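Local coordinates for sensor protein (Pseudomonas syringae pv. tomato, PDB 2R8R), which is probably a membrane-bound histidine kinase that uses ATP to phosphorylate a histidine in two-component signalling, represented here by its N-terminal KdpD sensor domain, at residues A26-L31 / E51-G56; Q60-T65 / T71-D76; T65-M70 / N97-R102; S101-T104 / Q108-Q111. All blocks are in the same frame, centred on the assembly; numbering follows the deposited sequence.

Contact 1: residues A26-L31 / E51-G56; sequences AAHAQL and EALLNG
The imidazole of His28 reaches from helix 19-32 over to helix 48-54, where its CD2 packs against the CD2 methyl of Leu53, 3.7 Å away. The main link is polar: His28 NE2 donates to Leu53 O at 2.8 Å with an N-H...O angle of 163°, and the oxygen lies close to the plane of the ring, at its edge. One residue of the second helix thus meets the histidine twice, through its carbonyl and through a methyl branch. Leu53 CG stands anti to the carbonyl carbon (chi1 -73°), which carries the isobutyl group back toward helix 19-32, where it also touches Tyr21, Leu24 and Gln25.

Leu53 O accepts a second bond, from Gly56 N at 3.2 Å, and the two donors approach from opposite faces of the carbonyl plane. Gly56 in turn offers its own carbonyl to the first helix: the CD2 methyl of Leu31 lies 3.5 Å from Gly56 O. Both His28 and Leu31 also rest on Leu57, which extends the apolar side of this surface contact.

Helix 19-32 packs on the parallel sheet of this P-loop NTPase-like domain, and helix 48-54 lies against that helix. A bond from NE2 requires a proton on that nitrogen, so the chemistry fits either the neutral NE2-H tautomer or the imidazolium form, with the ring's rotation fixed by a nearly straight bond to a backbone acceptor.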
loop_
_atom_site.group_PDB
_atom_site.type_symbol
_atom_site.label_atom_id
_atom_site.label_comp_id
_atom_site.label_asym_id
_atom_site.label_seq_id
_atom_site.Cartn_x
_atom_site.Cartn_y
_atom_site.Cartn_z
ATOM N N ALA A 26 11.983 -6.560 2.605
ATOM C CA ALA A 26 12.807 -6.084 1.492
ATOM C C ALA A 26 13.641 -4.899 1.961
ATOM O O ALA A 26 14.811 -4.758 1.610
ATOM C CB ALA A 26 11.951 -5.710 0.294
ATOM N N ALA A 27 13.027 -4.062 2.774
ATOM C CA ALA A 27 13.648 -2.831 3.276
ATOM C C ALA A 27 14.819 -3.108 4.249
ATOM O O ALA A 27 15.818 -2.406 4.252
ATOM C CB ALA A 27 12.589 -1.972 3.925
ATOM N N HIS A 28 14.674 -4.149 5.052
ATOM C CA HIS A 28 15.726 -4.624 5.949
ATOM C C HIS A 28 16.914 -5.186 5.192
ATOM O O HIS A 28 18.067 -4.954 5.584
ATOM C CB HIS A 28 15.157 -5.656 6.946
ATOM C CG HIS A 28 14.570 -5.030 8.174
ATOM N ND1 HIS A 28 15.351 -4.529 9.196
ATOM C CD2 HIS A 28 13.287 -4.766 8.522
ATOM C CE1 HIS A 28 14.577 -4.000 10.126
ATOM N NE2 HIS A 28 13.316 -4.139 9.751
ATOM N N ALA A 29 16.667 -5.908 4.103
ATOM C CA ALA A 29 17.777 -6.366 3.272
ATOM C C ALA A 29 18.544 -5.158 2.784
ATOM O O ALA A 29 19.751 -5.120 2.901
ATOM C CB ALA A 29 17.328 -7.276 2.093
ATOM N N GLN A 30 17.858 -4.149 2.277
ATOM C CA GLN A 30 18.526 -2.919 1.862
ATOM C C GLN A 30 19.279 -2.222 3.004
ATOM O O GLN A 30 20.399 -1.743 2.811
ATOM C CB GLN A 30 17.517 -1.950 1.249
ATOM C CG GLN A 30 16.836 -2.428 -0.035
ATOM C CD GLN A 30 17.804 -2.819 -1.161
ATOM O OE1 GLN A 30 17.835 -3.973 -1.565
ATOM N NE2 GLN A 30 18.565 -1.863 -1.671
ATOM N N LEU A 31 18.679 -2.169 4.198
ATOM C CA LEU A 31 19.318 -1.520 5.356
ATOM C C LEU A 31 20.650 -2.220 5.658
ATOM O O LEU A 31 21.678 -1.580 5.852
ATOM C CB LEU A 31 18.395 -1.520 6.573
ATOM C CG LEU A 31 18.827 -0.706 7.814
ATOM C CD1 LEU A 31 18.780 0.840 7.563
ATOM C CD2 LEU A 31 18.023 -1.061 9.035
ATOM N N GLU A 51 5.019 -4.600 13.265
ATOM C CA GLU A 51 5.468 -3.558 14.167
ATOM C C GLU A 51 6.958 -3.757 14.581
ATOM O O GLU A 51 7.735 -2.787 14.622
ATOM C CB GLU A 51 4.488 -3.460 15.359
ATOM C CG GLU A 51 4.619 -2.198 16.227
ATOM C CD GLU A 51 4.697 -0.835 15.459
ATOM O OE1 GLU A 51 3.673 -0.343 14.927
ATOM O OE2 GLU A 51 5.797 -0.230 15.418
ATOM N N ALA A 52 7.382 -5.004 14.816
ATOM C CA ALA A 52 8.811 -5.262 15.157
ATOM C C ALA A 52 9.774 -5.016 13.976
ATOM O O ALA A 52 10.904 -4.583 14.183
ATOM C CB ALA A 52 9.009 -6.665 15.741
ATOM N N LEU A 53 9.352 -5.291 12.743
ATOM C CA LEU A 53 10.179 -4.910 11.591
ATOM C C LEU A 53 10.270 -3.377 11.432
ATOM O O LEU A 53 11.336 -2.819 11.188
ATOM C CB LEU A 53 9.666 -5.561 10.302
ATOM C CG LEU A 53 9.940 -7.065 10.184
ATOM C CD1 LEU A 53 9.435 -7.580 8.820
ATOM C CD2 LEU A 53 11.434 -7.355 10.405
ATOM N N LEU A 54 9.151 -2.698 11.596
ATOM C CA LEU A 54 9.139 -1.265 11.466
ATOM C C LEU A 54 10.035 -0.570 12.501
ATOM O O LEU A 54 10.685 0.426 12.195
ATOM C CB LEU A 54 7.712 -0.740 11.531
ATOM C CG LEU A 54 7.501 0.757 11.362
ATOM C CD1 LEU A 54 8.107 1.240 10.031
ATOM C CD2 LEU A 54 5.995 1.070 11.494
ATOM N N ASN A 55 10.069 -1.088 13.711
ATOM C CA ASN A 55 10.853 -0.475 14.774
ATOM C C ASN A 55 12.356 -0.638 14.601
ATOM O O ASN A 55 13.112 0.046 15.272
ATOM C CB ASN A 55 10.394 -0.978 16.164
ATOM C CG ASN A 55 9.049 -0.333 16.607
ATOM O OD1 ASN A 55 8.310 -0.935 17.414
ATOM N ND2 ASN A 55 8.726 0.893 16.081
ATOM N N GLY A 56 12.791 -1.502 13.691
ATOM C CA GLY A 56 14.192 -1.552 13.287
ATOM C C GLY A 56 14.617 -0.637 12.135
ATOM O O GLY A 56 15.769 -0.690 11.697
#

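Contact 2: residues Q60-T65 / T71-D76; sequences QPLLRT and TLEEMD
Gln60 opens the first segment with CG against Asp76 CB, while water 2 accepts from Gln60 NE2 and donates to both Pro61 O and Asp76 OD2. Water 1 makes a second bridge, from Gln60 O to Asp76 N. Leu62 follows, its CD1 methyl 3.7 Å from Glu73 CB. At Leu63 regular pairing begins: Leu63 N donates to Glu74 O at 2.7 Å, and Glu74 N returns a bond to Leu63 O. The Leu63 side chain crosses that of Asp76 at about a right angle, CD2 lying 3.8 Å from Asp76 CG; the carboxylate is turned to cap Ala79 N at the start of helix 77-83.

Arg64 and Glu73 form the non-hydrogen-bonded pair and run side by side on one face. Their salt bridge, Arg64 NH2 to Glu73 OE2 at 3.2 Å, joins planes 89° apart, and Glu73 CG lies over the guanidinium face. Thr65 closes the ladder with two backbone bonds to Leu72, and its OG1 sits 3.6 Å from Leu72 CB. On that same face Glu74 leads away to His95, Ala98 N and Arg106. The paired strands make a two-stranded antiparallel beta hairpin, separate from the parallel sheet of this P-loop NTPase-like domain.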
loop_
_atom_site.group_PDB
_atom_site.type_symbol
_atom_site.label_atom_id
_atom_site.label_comp_id
_atom_site.label_asym_id
_atom_site.label_seq_id
_atom_site.Cartn_x
_atom_site.Cartn_y
_atom_site.Cartn_z
ATOM N N GLN A 60 10.058 8.490 9.574
ATOM C CA GLN A 60 9.793 9.921 9.457
ATOM C C GLN A 60 8.462 10.258 10.116
ATOM O O GLN A 60 7.442 9.810 9.654
ATOM C CB GLN A 60 9.777 10.309 7.994
ATOM C CG GLN A 60 9.594 11.791 7.715
ATOM C CD GLN A 60 10.815 12.613 8.069
ATOM O OE1 GLN A 60 11.922 12.361 7.568
ATOM N NE2 GLN A 60 10.623 13.621 8.957
ATOM N N PRO A 61 8.455 11.044 11.209
ATOM C CA PRO A 61 7.145 11.337 11.800
ATOM C C PRO A 61 6.059 11.784 10.790
ATOM O O PRO A 61 6.303 12.574 9.890
ATOM C CB PRO A 61 7.455 12.434 12.821
ATOM C CG PRO A 61 8.817 12.102 13.269
ATOM C CD PRO A 61 9.540 11.640 11.991
ATOM N N LEU A 62 4.864 11.256 10.945
ATOM C CA LEU A 62 3.734 11.681 10.132
ATOM C C LEU A 62 3.258 13.092 10.498
ATOM O O LEU A 62 3.489 13.598 11.608
ATOM C CB LEU A 62 2.569 10.689 10.290
ATOM C CG LEU A 62 2.862 9.236 9.905
ATOM C CD1 LEU A 62 1.747 8.319 10.479
ATOM C CD2 LEU A 62 3.054 9.013 8.368
ATOM N N LEU A 63 2.564 13.712 9.552
ATOM C CA LEU A 63 1.806 14.934 9.838
ATOM C C LEU A 63 0.397 14.581 10.294
ATOM O O LEU A 63 -0.333 13.902 9.590
ATOM C CB LEU A 63 1.713 15.819 8.587
ATOM C CG LEU A 63 2.998 16.317 7.908
ATOM C CD1 LEU A 63 2.673 16.881 6.531
ATOM C CD2 LEU A 63 3.702 17.346 8.782
ATOM N N ARG A 64 0.016 15.072 11.466
ATOM C CA ARG A 64 -1.360 14.986 11.940
ATOM C C ARG A 64 -2.169 16.248 11.660
ATOM O O ARG A 64 -1.731 17.336 11.990
ATOM C CB ARG A 64 -1.368 14.673 13.440
ATOM C CG ARG A 64 -1.241 13.169 13.666
ATOM C CD ARG A 64 -0.605 12.773 14.992
ATOM N NE ARG A 64 -0.157 11.384 14.877
ATOM C CZ ARG A 64 1.020 10.989 14.387
ATOM N NH1 ARG A 64 1.926 11.882 13.971
ATOM N NH2 ARG A 64 1.294 9.689 14.326
ATOM N N THR A 65 -3.331 16.093 11.016
ATOM C CA THR A 65 -4.336 17.143 10.961
ATOM C C THR A 65 -5.617 16.682 11.665
ATOM O O THR A 65 -5.747 15.513 12.026
ATOM C CB THR A 65 -4.644 17.608 9.522
ATOM O OG1 THR A 65 -4.997 16.495 8.689
ATOM C CG2 THR A 65 -3.442 18.345 8.944
ATOM N N THR A 71 -8.581 12.567 13.458
ATOM C CA THR A 71 -7.153 12.831 13.330
ATOM C C THR A 71 -6.653 12.074 12.114
ATOM O O THR A 71 -6.631 10.849 12.121
ATOM C CB THR A 71 -6.382 12.376 14.582
ATOM O OG1 THR A 71 -6.831 13.130 15.714
ATOM C CG2 THR A 71 -4.872 12.581 14.404
ATOM N N LEU A 72 -6.293 12.829 11.074
ATOM C CA LEU A 72 -5.739 12.320 9.826
ATOM C C LEU A 72 -4.210 12.387 9.893
ATOM O O LEU A 72 -3.681 13.303 10.477
ATOM C CB LEU A 72 -6.256 13.158 8.646
ATOM C CG LEU A 72 -7.782 13.181 8.402
ATOM C CD1 LEU A 72 -8.162 13.835 7.072
ATOM C CD2 LEU A 72 -8.336 11.762 8.477
ATOM N N GLU A 73 -3.525 11.374 9.341
ATOM C CA GLU A 73 -2.052 11.280 9.303
ATOM C C GLU A 73 -1.618 11.208 7.846
ATOM O O GLU A 73 -2.215 10.482 7.056
ATOM C CB GLU A 73 -1.548 10.022 10.013
ATOM C CG GLU A 73 -1.976 9.847 11.463
ATOM C CD GLU A 73 -1.751 8.431 11.942
ATOM O OE1 GLU A 73 -2.034 7.478 11.172
ATOM O OE2 GLU A 73 -1.258 8.242 13.085
ATOM N N GLU A 74 -0.611 11.991 7.475
ATOM C CA GLU A 74 0.009 11.880 6.171
ATOM C C GLU A 74 1.508 11.798 6.333
ATOM O O GLU A 74 2.076 12.306 7.295
ATOM C CB GLU A 74 -0.241 13.128 5.299
ATOM C CG GLU A 74 -1.459 13.168 4.428
ATOM C CD GLU A 74 -1.855 11.862 3.849
ATOM O OE1 GLU A 74 -0.960 11.120 3.400
ATOM O OE2 GLU A 74 -3.072 11.598 3.813
HETATM N N MSE A 75 2.123 11.181 5.335
HETATM C CA MSE A 75 3.525 11.246 5.112
HETATM C C MSE A 75 3.987 12.717 5.050
HETATM O O MSE A 75 3.326 13.593 4.420
HETATM C CB MSE A 75 3.812 10.558 3.804
HETATM C CG MSE A 75 5.214 10.497 3.442
HETATM SE SE MSE A 75 5.424 9.774 1.653
HETATM C CE MSE A 75 4.455 11.044 0.667
ATOM N N ASP A 76 5.098 12.974 5.736
ATOM C CA ASP A 76 5.708 14.275 5.727
ATOM C C ASP A 76 6.630 14.402 4.523
ATOM O O ASP A 76 7.834 14.297 4.628
ATOM C CB ASP A 76 6.444 14.516 7.028
ATOM C CG ASP A 76 6.871 15.942 7.196
ATOM O OD1 ASP A 76 6.698 16.760 6.274
ATOM O OD2 ASP A 76 7.362 16.254 8.283
HETATM O O HOH W 1 6.430 10.787 7.127
HETATM O O HOH W 2 8.137 14.554 9.883
#

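Contact 3: residues T65-M70 / N97-R102; sequences TEYRGM and NAPGSR
Pro99 CG sits squarely over the aromatic ring of Tyr67, a CH-pi contact between the end of a beta hairpin and the loop that precedes helix 106-115. The carbon lies 3.5 Å from the ring centroid and 7° off the normal, so all six ring carbons are at similar range. The proline ring and the tyrosine side chain cross at about a right angle, with the CG corner directed at the ring face.

The opposite face of the tyrosine is covered from the turn that follows: Arg68 CG stands over the ring centre, 3.9 Å above the plane, and the guanidinium of Arg68 lies with one face against Tyr67 OH. The ring is therefore sandwiched between a proline and the aliphatic part of an arginine. Tyr67 CG is anti to the backbone N (chi1 -178°), which carries the ring out from the strand to meet Pro99.

Beside this contact Thr65 OG1 approaches the Ala98 methyl more loosely, and water 3 joins the two segments by bonding to Thr65 OG1 and donating to Pro99 O. Leu72 of strand 70-74 touches Tyr67 on the one segment and Ala98 and Pro99 on the other.

Two turns set the positions of the partners. A type I' turn from Tyr67 to Met70 closes the hairpin, with Arg68 and Gly69 both at positive phi, and a type II turn from Ala98 to Ser101 presents Pro99, with Gly100 likewise at positive phi. The second turn is secured by its own side chain, Ser101 OG donating to Ala98 O at 2.6 Å in the carbonyl plane, on a lone pair.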
loop_
_atom_site.group_PDB
_atom_site.type_symbol
_atom_site.label_atom_id
_atom_site.label_comp_id
_atom_site.label_asym_id
_atom_site.label_seq_id
_atom_site.Cartn_x
_atom_site.Cartn_y
_atom_site.Cartn_z
ATOM N N THR A 65 -3.331 16.093 11.016
ATOM C CA THR A 65 -4.336 17.143 10.961
ATOM C C THR A 65 -5.617 16.682 11.665
ATOM O O THR A 65 -5.747 15.513 12.026
ATOM C CB THR A 65 -4.644 17.608 9.522
ATOM O OG1 THR A 65 -4.997 16.495 8.689
ATOM C CG2 THR A 65 -3.442 18.345 8.944
ATOM N N GLU A 66 -6.511 17.633 11.920
ATOM C CA GLU A 66 -7.875 17.361 12.372
ATOM C C GLU A 66 -8.829 17.708 11.236
ATOM O O GLU A 66 -8.694 18.767 10.618
ATOM C CB GLU A 66 -8.218 18.204 13.604
ATOM C CG GLU A 66 -7.316 17.951 14.804
ATOM C CD GLU A 66 -7.476 16.536 15.376
ATOM O OE1 GLU A 66 -8.645 16.081 15.566
ATOM O OE2 GLU A 66 -6.427 15.904 15.653
ATOM N N TYR A 67 -9.763 16.801 10.959
ATOM C CA TYR A 67 -10.748 16.961 9.891
ATOM C C TYR A 67 -12.035 16.208 10.241
ATOM O O TYR A 67 -12.047 14.994 10.242
ATOM C CB TYR A 67 -10.200 16.434 8.563
ATOM C CG TYR A 67 -11.146 16.613 7.378
ATOM C CD1 TYR A 67 -11.424 17.872 6.848
ATOM C CD2 TYR A 67 -11.761 15.523 6.801
ATOM C CE1 TYR A 67 -12.317 18.023 5.769
ATOM C CE2 TYR A 67 -12.638 15.656 5.732
ATOM C CZ TYR A 67 -12.908 16.894 5.220
ATOM O OH TYR A 67 -13.752 16.962 4.134
ATOM N N ARG A 68 -13.104 16.939 10.542
ATOM C CA ARG A 68 -14.402 16.345 10.930
ATOM C C ARG A 68 -14.315 15.437 12.154
ATOM O O ARG A 68 -14.852 14.329 12.171
ATOM C CB ARG A 68 -15.044 15.646 9.726
ATOM C CG ARG A 68 -15.192 16.605 8.590
ATOM C CD ARG A 68 -15.647 16.008 7.310
ATOM N NE ARG A 68 -16.215 17.086 6.493
ATOM C CZ ARG A 68 -16.817 16.913 5.321
ATOM N NH1 ARG A 68 -17.352 17.943 4.682
ATOM N NH2 ARG A 68 -16.888 15.713 4.785
ATOM N N GLY A 69 -13.632 15.920 13.189
ATOM C CA GLY A 69 -13.433 15.130 14.404
ATOM C C GLY A 69 -12.286 14.144 14.326
ATOM O O GLY A 69 -11.726 13.761 15.359
HETATM N N MSE A 70 -11.906 13.755 13.103
HETATM C CA MSE A 70 -10.917 12.703 12.869
HETATM C C MSE A 70 -9.518 13.295 12.843
HETATM O O MSE A 70 -9.297 14.376 12.287
HETATM C CB MSE A 70 -11.178 11.983 11.540
HETATM C CG MSE A 70 -12.638 11.584 11.251
HETATM SE SE MSE A 70 -12.879 10.888 9.404
HETATM C CE MSE A 70 -13.123 12.565 8.423
ATOM N N ASN A 97 -4.986 11.742 -0.294
ATOM C CA ASN A 97 -4.397 12.454 0.835
ATOM C C ASN A 97 -5.403 13.300 1.629
ATOM O O ASN A 97 -6.422 13.695 1.121
ATOM C CB ASN A 97 -3.251 13.373 0.370
ATOM C CG ASN A 97 -2.056 12.616 -0.181
ATOM O OD1 ASN A 97 -1.864 11.442 0.106
ATOM N ND2 ASN A 97 -1.244 13.299 -0.977
ATOM N N ALA A 98 -5.038 13.579 2.872
ATOM C CA ALA A 98 -5.781 14.373 3.819
ATOM C C ALA A 98 -5.962 15.752 3.255
ATOM O O ALA A 98 -5.035 16.268 2.616
ATOM C CB ALA A 98 -4.986 14.441 5.182
ATOM N N PRO A 99 -7.143 16.375 3.493
ATOM C CA PRO A 99 -7.367 17.735 2.989
ATOM C C PRO A 99 -6.257 18.716 3.381
ATOM O O PRO A 99 -5.725 18.640 4.482
ATOM C CB PRO A 99 -8.720 18.135 3.642
ATOM C CG PRO A 99 -9.422 16.823 3.882
ATOM C CD PRO A 99 -8.303 15.887 4.278
ATOM N N GLY A 100 -5.914 19.630 2.471
ATOM C CA GLY A 100 -4.835 20.587 2.717
ATOM C C GLY A 100 -3.463 20.102 2.266
ATOM O O GLY A 100 -2.463 20.802 2.444
ATOM N N SER A 101 -3.407 18.900 1.687
ATOM C CA SER A 101 -2.160 18.333 1.222
ATOM C C SER A 101 -1.845 18.981 -0.104
ATOM O O SER A 101 -2.737 19.316 -0.865
ATOM C CB SER A 101 -2.292 16.823 1.058
ATOM O OG SER A 101 -2.456 16.199 2.310
ATOM N N ARG A 102 -0.565 19.162 -0.380
ATOM C CA ARG A 102 -0.112 19.722 -1.641
ATOM C C ARG A 102 -0.665 18.982 -2.844
ATOM O O ARG A 102 -1.034 19.622 -3.812
ATOM C CB ARG A 102 1.395 19.710 -1.671
ATOM C CG ARG A 102 2.019 20.362 -2.849
ATOM C CD ARG A 102 3.529 20.131 -2.765
ATOM N NE ARG A 102 4.197 20.834 -3.833
ATOM C CZ ARG A 102 4.624 22.102 -3.779
ATOM N NH1 ARG A 102 5.233 22.622 -4.828
ATOM N NH2 ARG A 102 4.442 22.852 -2.696
HETATM O O HOH W 3 -6.466 17.478 6.987
#

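Contact 4: residues S101-T104 / Q108-Q111; sequences SRHT and QDIQ
A histidine-carboxylate hydrogen bond fastens the loop before helix 106-115 to the first turns of that helix, on the side facing helix 77-83. His103 ND1 donates to Asp109 OD1 at 2.7 Å, with an N-H...O angle of 163°. The acceptor lies near the ring plane and offers its anti lone pair, the one directed away from the other carboxylate oxygen; ring and carboxylate planes are turned 49° apart. Asp109 is a buried residue, and its charge would be expected to favour a proton on ND1 and could raise the basicity of the ring.

OD1 has a second donor in water 4, which also accepts from His103 N, so backbone and side chain of the histidine are both tied to one oxygen. OD2 takes a weak bond from Asn97 ND2, while the same amide donates to His103 O. Leu77 touches both His103 and Asp109.

Over one face of the imidazole comes Gln108 CB, 4.0 Å from the centroid and 27° off the normal, a CH-pi contact. Arg102 CG covers the opposite face, displaced toward the rim. The Gln108 chain is extended beyond CG (chi2 171°), which brings its amide alongside Thr104; OE1 accepts from Lys105 N. At the outer end, water 5 accepts from Thr104 N at 2.9 Å and from Gln108 NE2 at 3.3 Å.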
loop_
_atom_site.group_PDB
_atom_site.type_symbol
_atom_site.label_atom_id
_atom_site.label_comp_id
_atom_site.label_asym_id
_atom_site.label_seq_id
_atom_site.Cartn_x
_atom_site.Cartn_y
_atom_site.Cartn_z
ATOM N N SER A 101 -3.407 18.900 1.687
ATOM C CA SER A 101 -2.160 18.333 1.222
ATOM C C SER A 101 -1.845 18.981 -0.104
ATOM O O SER A 101 -2.737 19.316 -0.865
ATOM C CB SER A 101 -2.292 16.823 1.058
ATOM O OG SER A 101 -2.456 16.199 2.310
ATOM N N ARG A 102 -0.565 19.162 -0.380
ATOM C CA ARG A 102 -0.112 19.722 -1.641
ATOM C C ARG A 102 -0.665 18.982 -2.844
ATOM O O ARG A 102 -1.034 19.622 -3.812
ATOM C CB ARG A 102 1.395 19.710 -1.671
ATOM C CG ARG A 102 2.019 20.362 -2.849
ATOM C CD ARG A 102 3.529 20.131 -2.765
ATOM N NE ARG A 102 4.197 20.834 -3.833
ATOM C CZ ARG A 102 4.624 22.102 -3.779
ATOM N NH1 ARG A 102 5.233 22.622 -4.828
ATOM N NH2 ARG A 102 4.442 22.852 -2.696
ATOM N N HIS A 103 -0.704 17.653 -2.783
ATOM C CA HIS A 103 -1.249 16.818 -3.831
ATOM C C HIS A 103 -2.544 16.140 -3.383
ATOM O O HIS A 103 -2.760 15.856 -2.194
ATOM C CB HIS A 103 -0.273 15.714 -4.187
ATOM C CG HIS A 103 1.091 16.204 -4.551
ATOM N ND1 HIS A 103 2.237 15.695 -3.984
ATOM C CD2 HIS A 103 1.483 17.202 -5.371
ATOM C CE1 HIS A 103 3.277 16.315 -4.497
ATOM N NE2 HIS A 103 2.843 17.252 -5.320
ATOM N N THR A 104 -3.395 15.882 -4.362
ATOM C CA THR A 104 -4.625 15.116 -4.190
ATOM C C THR A 104 -4.355 13.678 -3.744
ATOM O O THR A 104 -5.016 13.156 -2.829
ATOM C CB THR A 104 -5.420 15.141 -5.515
ATOM O OG1 THR A 104 -5.747 16.511 -5.820
ATOM C CG2 THR A 104 -6.744 14.318 -5.421
ATOM N N GLN A 108 1.094 10.883 -6.382
ATOM C CA GLN A 108 1.809 12.119 -6.745
ATOM C C GLN A 108 2.933 12.465 -5.790
ATOM O O GLN A 108 3.959 12.966 -6.216
ATOM C CB GLN A 108 0.857 13.309 -6.796
ATOM C CG GLN A 108 -0.165 13.228 -7.852
ATOM C CD GLN A 108 -1.200 14.323 -7.705
ATOM O OE1 GLN A 108 -2.285 14.059 -7.227
ATOM N NE2 GLN A 108 -0.844 15.578 -8.080
ATOM N N ASP A 109 2.720 12.252 -4.498
ATOM C CA ASP A 109 3.778 12.354 -3.508
ATOM C C ASP A 109 4.972 11.472 -3.885
ATOM O O ASP A 109 6.120 11.887 -3.845
ATOM C CB ASP A 109 3.297 11.886 -2.128
ATOM C CG ASP A 109 2.231 12.801 -1.483
ATOM O OD1 ASP A 109 1.870 13.888 -2.033
ATOM O OD2 ASP A 109 1.780 12.404 -0.386
ATOM N N ILE A 110 4.665 10.230 -4.240
ATOM C CA ILE A 110 5.632 9.269 -4.704
ATOM C C ILE A 110 6.349 9.717 -5.972
ATOM O O ILE A 110 7.564 9.603 -6.067
ATOM C CB ILE A 110 4.964 7.860 -4.906
ATOM C CG1 ILE A 110 4.662 7.248 -3.528
ATOM C CG2 ILE A 110 5.847 6.993 -5.745
ATOM C CD1 ILE A 110 3.706 6.072 -3.509
ATOM N N GLN A 111 5.618 10.230 -6.947
ATOM C CA GLN A 111 6.271 10.657 -8.178
ATOM C C GLN A 111 7.278 11.748 -7.851
ATOM O O GLN A 111 8.337 11.767 -8.420
ATOM C CB GLN A 111 5.273 11.144 -9.272
ATOM C CG GLN A 111 4.272 10.140 -9.856
ATOM C CD GLN A 111 4.914 8.924 -10.477
ATOM O OE1 GLN A 111 5.879 9.035 -11.235
ATOM N NE2 GLN A 111 4.366 7.739 -10.181
HETATM O O HOH W 4 0.852 16.084 -0.691
HETATM O O HOH W 5 -3.196 17.493 -6.792
#

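How the contacts relate
From the N terminus, contact 1 comes first, closing the excursion from helix 19-32 through strand 37-39 to helix 48-54. Contact 2 begins only a few residues later and closes the hairpin of strands 63-67 and 70-74. Contact 3 starts at Thr65, inside contact 2, and reaches forward to the loop after strand 87-90, so the two cross. Contact 4 takes up the chain at Ser101 and Arg102, shared with contact 3, and closes a short loop onto helix 106-115; it meets contact 2 where the selenomethionine methyl of Met75 packs on Asp109. Contacts 2, 3 and 4 thus join hairpin, loop and helix, whereas contact 1 stands apart, its centre about 25 Å from that of contact 4.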